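Local atomic coordinates of beta-1,4-mannanase (PDB entry 1PMH), a protein that binds mannohexaose, and probably beta-1,4-linked mannan chains, as the carbohydrate-binding module of a beta-1,4-mannanase, and carries a bound calcium ion. Residues D10-T15 with N44-R49; F77-Y82 with T152-Q157; K98-F103 with N166-G171. All coordinates share one frame; numbering follows the deposited sequence. Where two conformers were deposited one is given.

Contact 1. Residues D10-T15 with N44-R49. With CA (calcium ion), chain C.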
loop_
_atom_site.group_PDB
_atom_site.type_symbol
_atom_site.label_atom_id
_atom_site.label_comp_id
_atom_site.label_asym_id
_atom_site.label_seq_id
_atom_site.Cartn_x
_atom_site.Cartn_y
_atom_site.Cartn_z
ATOM N N ASP A 10 3.774 9.843 4.304
ATOM C CA ASP A 10 3.855 9.342 5.673
ATOM C C ASP A 10 2.598 9.618 6.506
ATOM O O ASP A 10 2.541 9.225 7.665
ATOM C CB ASP A 10 5.088 9.853 6.417
ATOM C CG ASP A 10 5.161 11.346 6.529
ATOM O OD1 ASP A 10 4.199 12.053 6.175
ATOM O OD2 ASP A 10 6.225 11.838 6.980
ATOM N N PHE A 11 1.637 10.315 5.917
ATOM C CA PHE A 11 0.353 10.657 6.511
ATOM C C PHE A 11 0.514 11.581 7.717
ATOM O O PHE A 11 -0.454 11.782 8.453
ATOM C CB PHE A 11 -0.473 9.398 6.809
ATOM C CG PHE A 11 -0.534 8.517 5.587
ATOM C CD1 PHE A 11 -1.367 8.873 4.531
ATOM C CD2 PHE A 11 0.318 7.435 5.439
ATOM C CE1 PHE A 11 -1.346 8.166 3.349
ATOM C CE2 PHE A 11 0.351 6.714 4.228
ATOM C CZ PHE A 11 -0.481 7.072 3.210
ATOM N N GLU A 12 1.684 12.182 7.924
ATOM C CA GLU A 12 1.948 12.877 9.168
ATOM C C GLU A 12 1.258 14.232 9.234
ATOM O O GLU A 12 1.178 14.811 10.313
ATOM C CB GLU A 12 3.442 12.930 9.463
ATOM C CG GLU A 12 4.024 11.571 9.825
ATOM C CD GLU A 12 3.296 10.906 10.980
ATOM O OE1 GLU A 12 3.312 11.437 12.145
ATOM O OE2 GLU A 12 2.687 9.842 10.732
ATOM N N ASP A 13 0.712 14.713 8.129
ATOM C CA ASP A 13 -0.211 15.849 8.131
ATOM C C ASP A 13 -1.641 15.558 8.587
ATOM O O ASP A 13 -2.513 16.433 8.576
ATOM C CB ASP A 13 -0.185 16.606 6.803
ATOM C CG ASP A 13 -0.795 15.833 5.650
ATOM O OD1 ASP A 13 -1.274 14.684 5.831
ATOM O OD2 ASP A 13 -0.821 16.361 4.515
ATOM N N GLY A 14 -1.888 14.318 8.975
ATOM C CA GLY A 14 -3.191 13.885 9.428
ATOM C C GLY A 14 -4.225 13.785 8.330
ATOM O O GLY A 14 -5.425 13.852 8.597
ATOM N N THR A 15 -3.792 13.574 7.100
ATOM C CA THR A 15 -4.678 13.406 5.965
ATOM C C THR A 15 -4.339 12.118 5.249
ATOM O O THR A 15 -3.257 11.568 5.416
ATOM C CB THR A 15 -4.576 14.551 4.954
ATOM O OG1 THR A 15 -3.435 14.396 4.108
ATOM C CG2 THR A 15 -4.560 15.946 5.569
ATOM N N ASN A 44 5.651 9.059 14.833
ATOM C CA ASN A 44 4.837 8.491 13.766
ATOM C C ASN A 44 3.410 8.352 14.263
ATOM O O ASN A 44 3.016 7.359 14.851
ATOM C CB ASN A 44 5.373 7.147 13.353
ATOM C CG ASN A 44 4.651 6.634 12.117
ATOM O OD1 ASN A 44 3.643 7.215 11.696
ATOM N ND2 ASN A 44 5.095 5.522 11.579
ATOM N N LYS A 45 2.656 9.425 14.061
ATOM C CA LYS A 45 1.322 9.550 14.649
ATOM C C LYS A 45 0.183 8.941 13.817
ATOM O O LYS A 45 -0.796 8.434 14.382
ATOM C CB LYS A 45 0.976 11.015 14.874
ATOM C CG LYS A 45 -0.333 11.301 15.583
ATOM C CD LYS A 45 -0.283 12.751 16.006
ATOM C CE LYS A 45 -1.474 13.219 16.759
ATOM N NZ LYS A 45 -1.124 14.520 17.450
ATOM N N TYR A 46 0.342 8.961 12.492
ATOM C CA TYR A 46 -0.744 8.606 11.594
ATOM C C TYR A 46 -0.361 7.533 10.592
ATOM O O TYR A 46 0.770 7.474 10.132
ATOM C CB TYR A 46 -1.211 9.829 10.784
ATOM C CG TYR A 46 -1.742 11.008 11.597
ATOM C CD1 TYR A 46 -3.040 11.015 12.097
ATOM C CD2 TYR A 46 -0.939 12.109 11.847
ATOM C CE1 TYR A 46 -3.528 12.108 12.848
ATOM C CE2 TYR A 46 -1.412 13.212 12.565
ATOM C CZ TYR A 46 -2.692 13.190 13.050
ATOM O OH TYR A 46 -3.182 14.261 13.756
ATOM N N ALA A 47 -1.342 6.753 10.154
ATOM C CA ALA A 47 -1.197 5.765 9.101
ATOM C C ALA A 47 -2.479 5.720 8.308
ATOM O O ALA A 47 -3.523 6.153 8.774
ATOM C CB ALA A 47 -0.856 4.411 9.681
ATOM N N LEU A 48 -2.391 5.161 7.108
ATOM C CA LEU A 48 -3.537 4.953 6.260
ATOM C C LEU A 48 -4.191 3.655 6.622
ATOM O O LEU A 48 -3.592 2.602 6.481
ATOM C CB LEU A 48 -3.139 5.025 4.797
ATOM C CG LEU A 48 -4.293 5.117 3.788
ATOM C CD1 LEU A 48 -4.914 6.497 3.835
ATOM C CD2 LEU A 48 -3.809 4.762 2.410
ATOM N N ARG A 49 -5.462 3.706 7.016
ATOM C CA ARG A 49 -6.235 2.528 7.356
ATOM C C ARG A 49 -7.160 2.143 6.205
ATOM O O ARG A 49 -8.004 2.965 5.779
ATOM C CB ARG A 49 -7.052 2.790 8.638
ATOM C CG ARG A 49 -7.912 1.604 9.052
ATOM C CD ARG A 49 -8.606 1.842 10.373
ATOM N NE ARG A 49 -9.608 0.806 10.614
ATOM C CZ ARG A 49 -9.914 0.270 11.763
ATOM N NH1 ARG A 49 -9.376 0.679 12.900
ATOM N NH2 ARG A 49 -10.858 -0.651 11.752
HETATM CA CA CA C . 2.941 7.827 9.518
HETATM O O HOH W 1 5.239 8.045 9.274
#

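Contact 2. Residues F77-Y82 with T152-Q157. With EDO (1,2-ethanediol), chain G.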
loop_
_atom_site.group_PDB
_atom_site.type_symbol
_atom_site.label_atom_id
_atom_site.label_comp_id
_atom_site.label_asym_id
_atom_site.label_seq_id
_atom_site.Cartn_x
_atom_site.Cartn_y
_atom_site.Cartn_z
ATOM N N PHE A 77 4.743 13.054 -13.533
ATOM C CA PHE A 77 5.795 13.240 -12.558
ATOM C C PHE A 77 7.074 12.758 -13.193
ATOM O O PHE A 77 7.092 11.721 -13.861
ATOM C CB PHE A 77 5.517 12.431 -11.287
ATOM C CG PHE A 77 6.558 12.599 -10.197
ATOM C CD1 PHE A 77 6.487 13.637 -9.295
ATOM C CD2 PHE A 77 7.565 11.656 -10.052
ATOM C CE1 PHE A 77 7.459 13.788 -8.307
ATOM C CE2 PHE A 77 8.498 11.748 -9.036
ATOM C CZ PHE A 77 8.454 12.818 -8.198
ATOM N N ASP A 78 8.147 13.507 -13.003
ATOM C CA ASP A 78 9.446 13.159 -13.553
ATOM C C ASP A 78 10.172 12.230 -12.609
ATOM O O ASP A 78 10.702 12.654 -11.580
ATOM C CB ASP A 78 10.222 14.431 -13.863
ATOM C CG ASP A 78 11.435 14.152 -14.709
ATOM O OD1 ASP A 78 11.779 12.963 -14.882
ATOM O OD2 ASP A 78 12.069 15.091 -15.214
ATOM N N PHE A 79 10.159 10.941 -12.943
ATOM C CA PHE A 79 10.845 9.911 -12.174
ATOM C C PHE A 79 12.346 9.819 -12.445
ATOM O O PHE A 79 12.984 8.918 -11.924
ATOM C CB PHE A 79 10.176 8.544 -12.345
ATOM C CG PHE A 79 8.791 8.431 -11.779
ATOM C CD1 PHE A 79 8.591 8.099 -10.458
ATOM C CD2 PHE A 79 7.663 8.640 -12.567
ATOM C CE1 PHE A 79 7.318 7.985 -9.959
ATOM C CE2 PHE A 79 6.368 8.533 -12.055
ATOM C CZ PHE A 79 6.219 8.220 -10.733
ATOM N N THR A 80 12.896 10.707 -13.269
ATOM C CA THR A 80 14.337 10.767 -13.437
ATOM C C THR A 80 15.029 10.811 -12.082
ATOM O O THR A 80 14.702 11.646 -11.238
ATOM C CB THR A 80 14.749 11.976 -14.295
ATOM O OG1 THR A 80 14.104 11.896 -15.581
ATOM C CG2 THR A 80 16.257 12.013 -14.586
ATOM N N GLY A 81 15.971 9.904 -11.882
ATOM C CA GLY A 81 16.703 9.859 -10.628
ATOM C C GLY A 81 16.029 9.149 -9.489
ATOM O O GLY A 81 16.649 8.964 -8.444
ATOM N N TYR A 82 14.791 8.711 -9.679
ATOM C CA TYR A 82 14.125 7.893 -8.662
ATOM C C TYR A 82 14.294 6.436 -9.056
ATOM O O TYR A 82 14.139 6.079 -10.216
ATOM C CB TYR A 82 12.639 8.265 -8.544
ATOM C CG TYR A 82 12.411 9.670 -7.995
ATOM C CD1 TYR A 82 12.387 10.788 -8.822
ATOM C CD2 TYR A 82 12.199 9.900 -6.649
ATOM C CE1 TYR A 82 12.171 12.055 -8.328
ATOM C CE2 TYR A 82 11.972 11.172 -6.123
ATOM C CZ TYR A 82 11.981 12.245 -6.960
ATOM O OH TYR A 82 11.751 13.520 -6.492
ATOM N N THR A 152 11.687 8.731 -15.941
ATOM C CA THR A 152 11.370 9.757 -16.893
ATOM C C THR A 152 9.982 10.262 -16.516
ATOM O O THR A 152 9.390 9.810 -15.519
ATOM C CB THR A 152 11.445 9.226 -18.340
ATOM O OG1 THR A 152 11.302 10.365 -19.218
ATOM C CG2 THR A 152 10.380 8.135 -18.649
ATOM N N LYS A 153 9.438 11.181 -17.295
ATOM C CA LYS A 153 8.096 11.655 -17.013
ATOM C C LYS A 153 7.068 10.566 -17.329
ATOM O O LYS A 153 7.044 10.017 -18.432
ATOM C CB LYS A 153 7.819 12.933 -17.789
ATOM C CG LYS A 153 8.605 14.144 -17.346
ATOM C CD LYS A 153 8.534 15.254 -18.409
ATOM C CE LYS A 153 9.475 15.003 -19.570
ATOM N NZ LYS A 153 9.622 16.005 -20.672
ATOM N N LYS A 154 6.228 10.276 -16.332
ATOM C CA LYS A 154 5.180 9.272 -16.446
ATOM C C LYS A 154 3.951 9.775 -15.733
ATOM O O LYS A 154 3.999 10.629 -14.863
ATOM C CB LYS A 154 5.656 7.951 -15.815
ATOM C CG LYS A 154 6.801 7.228 -16.568
ATOM C CD LYS A 154 6.379 6.678 -17.893
ATOM C CE LYS A 154 7.473 5.810 -18.456
ATOM N NZ LYS A 154 7.100 5.259 -19.770
ATOM N N ARG A 155 2.818 9.168 -16.080
ATOM C CA ARG A 155 1.556 9.431 -15.427
ATOM C C ARG A 155 1.684 9.127 -13.934
ATOM O O ARG A 155 2.080 8.037 -13.557
ATOM C CB ARG A 155 0.483 8.561 -16.064
ATOM C CG ARG A 155 -0.921 8.847 -15.677
ATOM C CD ARG A 155 -1.876 8.097 -16.602
ATOM N NE ARG A 155 -3.282 8.324 -16.292
ATOM C CZ ARG A 155 -3.965 7.621 -15.415
ATOM N NH1 ARG A 155 -3.409 6.646 -14.714
ATOM N NH2 ARG A 155 -5.240 7.930 -15.215
ATOM N N ALA A 156 1.330 10.105 -13.105
ATOM C CA ALA A 156 1.765 10.160 -11.719
ATOM C C ALA A 156 0.816 9.501 -10.724
ATOM O O ALA A 156 0.584 10.048 -9.643
ATOM C CB ALA A 156 2.023 11.560 -11.307
ATOM N N GLN A 157 0.246 8.357 -11.111
ATOM C CA GLN A 157 -0.670 7.651 -10.213
ATOM C C GLN A 157 0.026 6.386 -9.714
ATOM O O GLN A 157 0.358 5.495 -10.490
ATOM C CB GLN A 157 -1.985 7.357 -10.924
ATOM C CG GLN A 157 -3.004 6.848 -9.927
ATOM C CD GLN A 157 -4.298 6.420 -10.566
ATOM O OE1 GLN A 157 -4.307 5.759 -11.610
ATOM N NE2 GLN A 157 -5.420 6.807 -9.957
HETATM C C1 EDO G . -6.685 8.406 -6.066
HETATM O O1 EDO G . -6.156 8.019 -7.322
HETATM C C2 EDO G . -6.797 9.906 -5.835
HETATM O O2 EDO G . -5.582 10.603 -5.699
#

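Contact 3. Residues K98-F103 with N166-G171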
loop_
_atom_site.group_PDB
_atom_site.type_symbol
_atom_site.label_atom_id
_atom_site.label_comp_id
_atom_site.label_asym_id
_atom_site.label_seq_id
_atom_site.Cartn_x
_atom_site.Cartn_y
_atom_site.Cartn_z
ATOM N N LYS A 98 -5.887 -16.079 12.302
ATOM C CA LYS A 98 -7.115 -16.872 12.413
ATOM C C LYS A 98 -7.870 -16.981 11.091
ATOM O O LYS A 98 -8.611 -17.916 10.843
ATOM C CB LYS A 98 -8.038 -16.277 13.488
ATOM C CG LYS A 98 -7.922 -16.957 14.841
ATOM C CD LYS A 98 -7.295 -16.081 15.905
ATOM C CE LYS A 98 -5.901 -16.577 16.261
ATOM N NZ LYS A 98 -5.015 -15.482 16.706
ATOM N N SER A 99 -7.659 -16.030 10.208
ATOM C CA SER A 99 -8.297 -16.016 8.909
ATOM C C SER A 99 -7.791 -17.143 8.025
ATOM O O SER A 99 -6.660 -17.580 8.153
ATOM C CB SER A 99 -8.209 -14.666 8.231
ATOM O OG SER A 99 -6.933 -14.392 7.706
ATOM N N GLN A 100 -8.630 -17.605 7.108
ATOM C CA GLN A 100 -8.250 -18.594 6.138
ATOM C C GLN A 100 -7.634 -17.924 4.909
ATOM O O GLN A 100 -7.869 -16.756 4.628
ATOM C CB GLN A 100 -9.452 -19.440 5.713
ATOM C CG GLN A 100 -10.132 -20.166 6.842
ATOM C CD GLN A 100 -9.192 -20.997 7.663
ATOM O OE1 GLN A 100 -8.477 -21.859 7.144
ATOM N NE2 GLN A 100 -9.241 -20.797 8.973
ATOM N N GLY A 101 -6.910 -18.712 4.141
ATOM C CA GLY A 101 -6.343 -18.236 2.896
ATOM C C GLY A 101 -5.268 -17.197 3.121
ATOM O O GLY A 101 -4.515 -17.271 4.066
ATOM N N GLY A 102 -5.153 -16.256 2.197
ATOM C CA GLY A 102 -4.152 -15.210 2.276
ATOM C C GLY A 102 -4.489 -14.157 1.257
ATOM O O GLY A 102 -5.590 -14.144 0.745
ATOM N N PHE A 103 -3.593 -13.228 1.040
ATOM C CA PHE A 103 -3.842 -12.203 0.054
ATOM C C PHE A 103 -2.585 -11.906 -0.737
ATOM O O PHE A 103 -1.476 -12.215 -0.338
ATOM C CB PHE A 103 -4.474 -10.940 0.676
ATOM C CG PHE A 103 -3.551 -10.066 1.486
ATOM C CD1 PHE A 103 -2.872 -9.038 0.899
ATOM C CD2 PHE A 103 -3.412 -10.242 2.857
ATOM C CE1 PHE A 103 -2.036 -8.215 1.600
ATOM C CE2 PHE A 103 -2.586 -9.410 3.574
ATOM C CZ PHE A 103 -1.889 -8.409 2.927
ATOM N N ASN A 166 -8.812 -16.620 -1.619
ATOM C CA ASN A 166 -9.617 -17.497 -0.759
ATOM C C ASN A 166 -9.505 -17.080 0.693
ATOM O O ASN A 166 -9.516 -17.915 1.579
ATOM C CB ASN A 166 -9.276 -18.975 -0.948
ATOM C CG ASN A 166 -9.289 -19.365 -2.405
ATOM O OD1 ASN A 166 -10.303 -19.154 -3.044
ATOM N ND2 ASN A 166 -8.146 -19.714 -2.963
ATOM N N SER A 167 -9.471 -15.771 0.960
ATOM C CA SER A 167 -9.407 -15.249 2.319
ATOM C C SER A 167 -10.806 -14.921 2.838
ATOM O O SER A 167 -11.662 -14.436 2.105
ATOM C CB SER A 167 -8.570 -13.973 2.342
ATOM O OG SER A 167 -8.538 -13.367 3.618
ATOM N N ASN A 168 -10.992 -15.088 4.148
ATOM C CA ASN A 168 -12.154 -14.565 4.859
ATOM C C ASN A 168 -11.805 -13.433 5.809
ATOM O O ASN A 168 -12.614 -13.079 6.692
ATOM C CB ASN A 168 -12.920 -15.660 5.598
ATOM C CG ASN A 168 -12.128 -16.325 6.681
ATOM O OD1 ASN A 168 -10.938 -15.986 6.888
ATOM N ND2 ASN A 168 -12.643 -17.235 7.398
ATOM N N TYR A 169 -10.633 -12.825 5.648
ATOM C CA TYR A 169 -10.265 -11.711 6.524
ATOM C C TYR A 169 -11.182 -10.511 6.325
ATOM O O TYR A 169 -11.400 -10.095 5.202
ATOM C CB TYR A 169 -8.784 -11.341 6.248
ATOM C CG TYR A 169 -8.264 -10.227 7.135
ATOM C CD1 TYR A 169 -8.024 -10.423 8.488
ATOM C CD2 TYR A 169 -8.137 -8.938 6.658
ATOM C CE1 TYR A 169 -7.596 -9.407 9.289
ATOM C CE2 TYR A 169 -7.666 -7.908 7.463
ATOM C CZ TYR A 169 -7.436 -8.139 8.787
ATOM O OH TYR A 169 -7.042 -7.153 9.643
ATOM N N LYS A 170 -11.661 -9.955 7.431
ATOM C CA LYS A 170 -12.451 -8.732 7.465
ATOM C C LYS A 170 -11.850 -7.913 8.568
ATOM O O LYS A 170 -11.999 -8.205 9.734
ATOM C CB LYS A 170 -13.906 -9.042 7.733
ATOM C CG LYS A 170 -14.513 -9.904 6.641
ATOM C CD LYS A 170 -16.013 -9.974 6.794
ATOM C CE LYS A 170 -16.701 -10.949 5.865
ATOM N NZ LYS A 170 -18.084 -10.496 5.466
ATOM N N GLY A 171 -11.170 -6.850 8.243
ATOM C CA GLY A 171 -10.445 -6.046 9.216
ATOM C C GLY A 171 -9.570 -5.047 8.489
ATOM O O GLY A 171 -9.590 -4.937 7.252
HETATM O O HOH W 2 -11.137 -18.385 9.701
HETATM O O HOH W 3 -6.419 -14.360 4.983
#

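Contact 1. Residues D10-T15 with N44-R49
Glu12 reaches across to the loop of Asn44, Lys45 and Tyr46, and its side chain joins the two segments through both carboxylate oxygens. Its CB starts away from the other segment; CG lies anti to the carbonyl carbon (chi1 -70°), and a bend at chi2 brings the carboxylate back toward residues 44-46. Glu12 CG passes the calcium ion at 3.9 Å; Glu12 CD comes to 3.4 Å from the ion and lies close to Lys45 N. Glu12 OE1 accepts from Lys45 N at 2.9 Å, the N-H...O angle being 166°, while Glu12 OE2 accepts from Tyr46 N at 3.1 Å; both donors arrive on the syn side, about 20° out of the carboxylate plane. Glu12 OE2 also binds the calcium ion at 2.4 Å, so one oxygen serves metal and amide together. Asp10 O, Asn44 OD1, Tyr46 O, a water and Asp176 complete this site, and the Glu12 carboxylate stands nearly at right angles to the Asn44 amide plane. The cation probably offsets the mutual repulsion of these crowded oxygens.

Two CH-pi contacts lie beside the site. Gly14 CA sits over the centre of the Tyr46 ring, 3.5 Å from its centroid; the type I turn from Phe11 to Gly14 brings it there. Leu48 CB covers one face of Phe11, 3.8 Å from the ring centroid. The contact thus ties the loop after strand 7-9 to the start of strand 47-53, which in the jellyroll sandwich runs between strands 30-36 and 172-181, the latter supplying Asp176.

Contact 2. Residues F77-Y82 with T152-Q157
Three backbone hydrogen bonds join Phe77 and Phe79 to Thr152 and Lys154. Phe77 N gives to Lys154 O at 2.9 Å, and Lys154 N returns a bond to Phe77 O at 3.0 Å, marking an antiparallel hydrogen-bonded pair. Phe79 N then reaches Thr152 O at 2.9 Å from above the carbonyl plane, 62° out of it, as the chain leaves the strand. Asp78 and Lys153 form the adjoining non-hydrogen-bonded pair, and Lys153 CA adds a CA-H...O contact to Phe77 O. This ladder joins the short strand 76-78 to the beginning of strand 153-165, which also pairs with 61-68 and 102-109 in the six-strand sheet of the sandwich.

Apolar contacts follow. Phe77 CB meets Ala156 CB at 3.6 Å, and Lys154 CB lies 3.9 Å from Phe79 CE2, the two side chains crossing at about a right angle. Phe77 CD2 stands over the centre of the Phe79 ring, whose edge faces Thr152 O.

Among polar side chains, Asp78 closes an Asx turn: its CG, opposite the backbone N (chi1 -167°), lets Asp78 OD1 accept from Thr80 N and, on the syn side, from Thr80 OG1 at 2.7 Å. Arg155, which touches a bound mannose, salt-bridges Glu74.

Contact 3. Residues K98-F103 with N166-G171
Residues 99-102 and 166-169 run 129° apart end to end, and the backbones come nearest at Gly101 and Ser167, with CA atoms 4.3 Å apart. Here the direct backbone contacts are CA-H...O: Ser167 CA approaches Gln100 O at 3.2 Å, and Gly101 CA faces Asn166 O. Gly101 has positive phi, and a CB there would clash with Asn166 O.

The hydrogen bond across the contact uses Asn168 OD1, which accepts from Gln100 N at 2.8 Å with the donor 37° out of the carbonyl plane. CG of Asn168 stands between the backbone N and the carbonyl carbon (chi1 63°), turning the amide onto Gln100. Ser167 OG accepts from Tyr169 N at 3.0 Å, an ST turn in the loop leading from strand 153-165 to strand 172-181, where the jellyroll passes from one sheet to the other.

Two waters bridge the segments: one links Lys98 O, Asn168 ND2 and, in one conformer, Gln100 NE2, the other Ser99 OG, Gln100 O and Ser167 OG. A leucine in place of Asn168 would probably leave Gln100 N without its acceptor and the first water without one anchor. Ser99 OG, also bonded to Phe96 O, lies 3.9 Å from Tyr169 CB.

The three contacts sit at separate places on one sandwich. Contacts 2 and 3 lie on opposite sides of the chain's centre, with centres 35 Å apart, yet both reach the same sheet, where strands 153-165 and 102-109 are neighbours. Along the sequence their segments alternate, whereas contact 1 closes before either opens. Its centre is 24 Å from that of contact 2 and 25 Å from that of contact 3, although its nearest atoms come within about 6 Å of contact 3. Contact 1 holds the calcium ion. Of the mannan site, contact 2 supplies Arg155; contact 3 only comes near it, the Asn166 side chain being about 7 Å from a bound mannose.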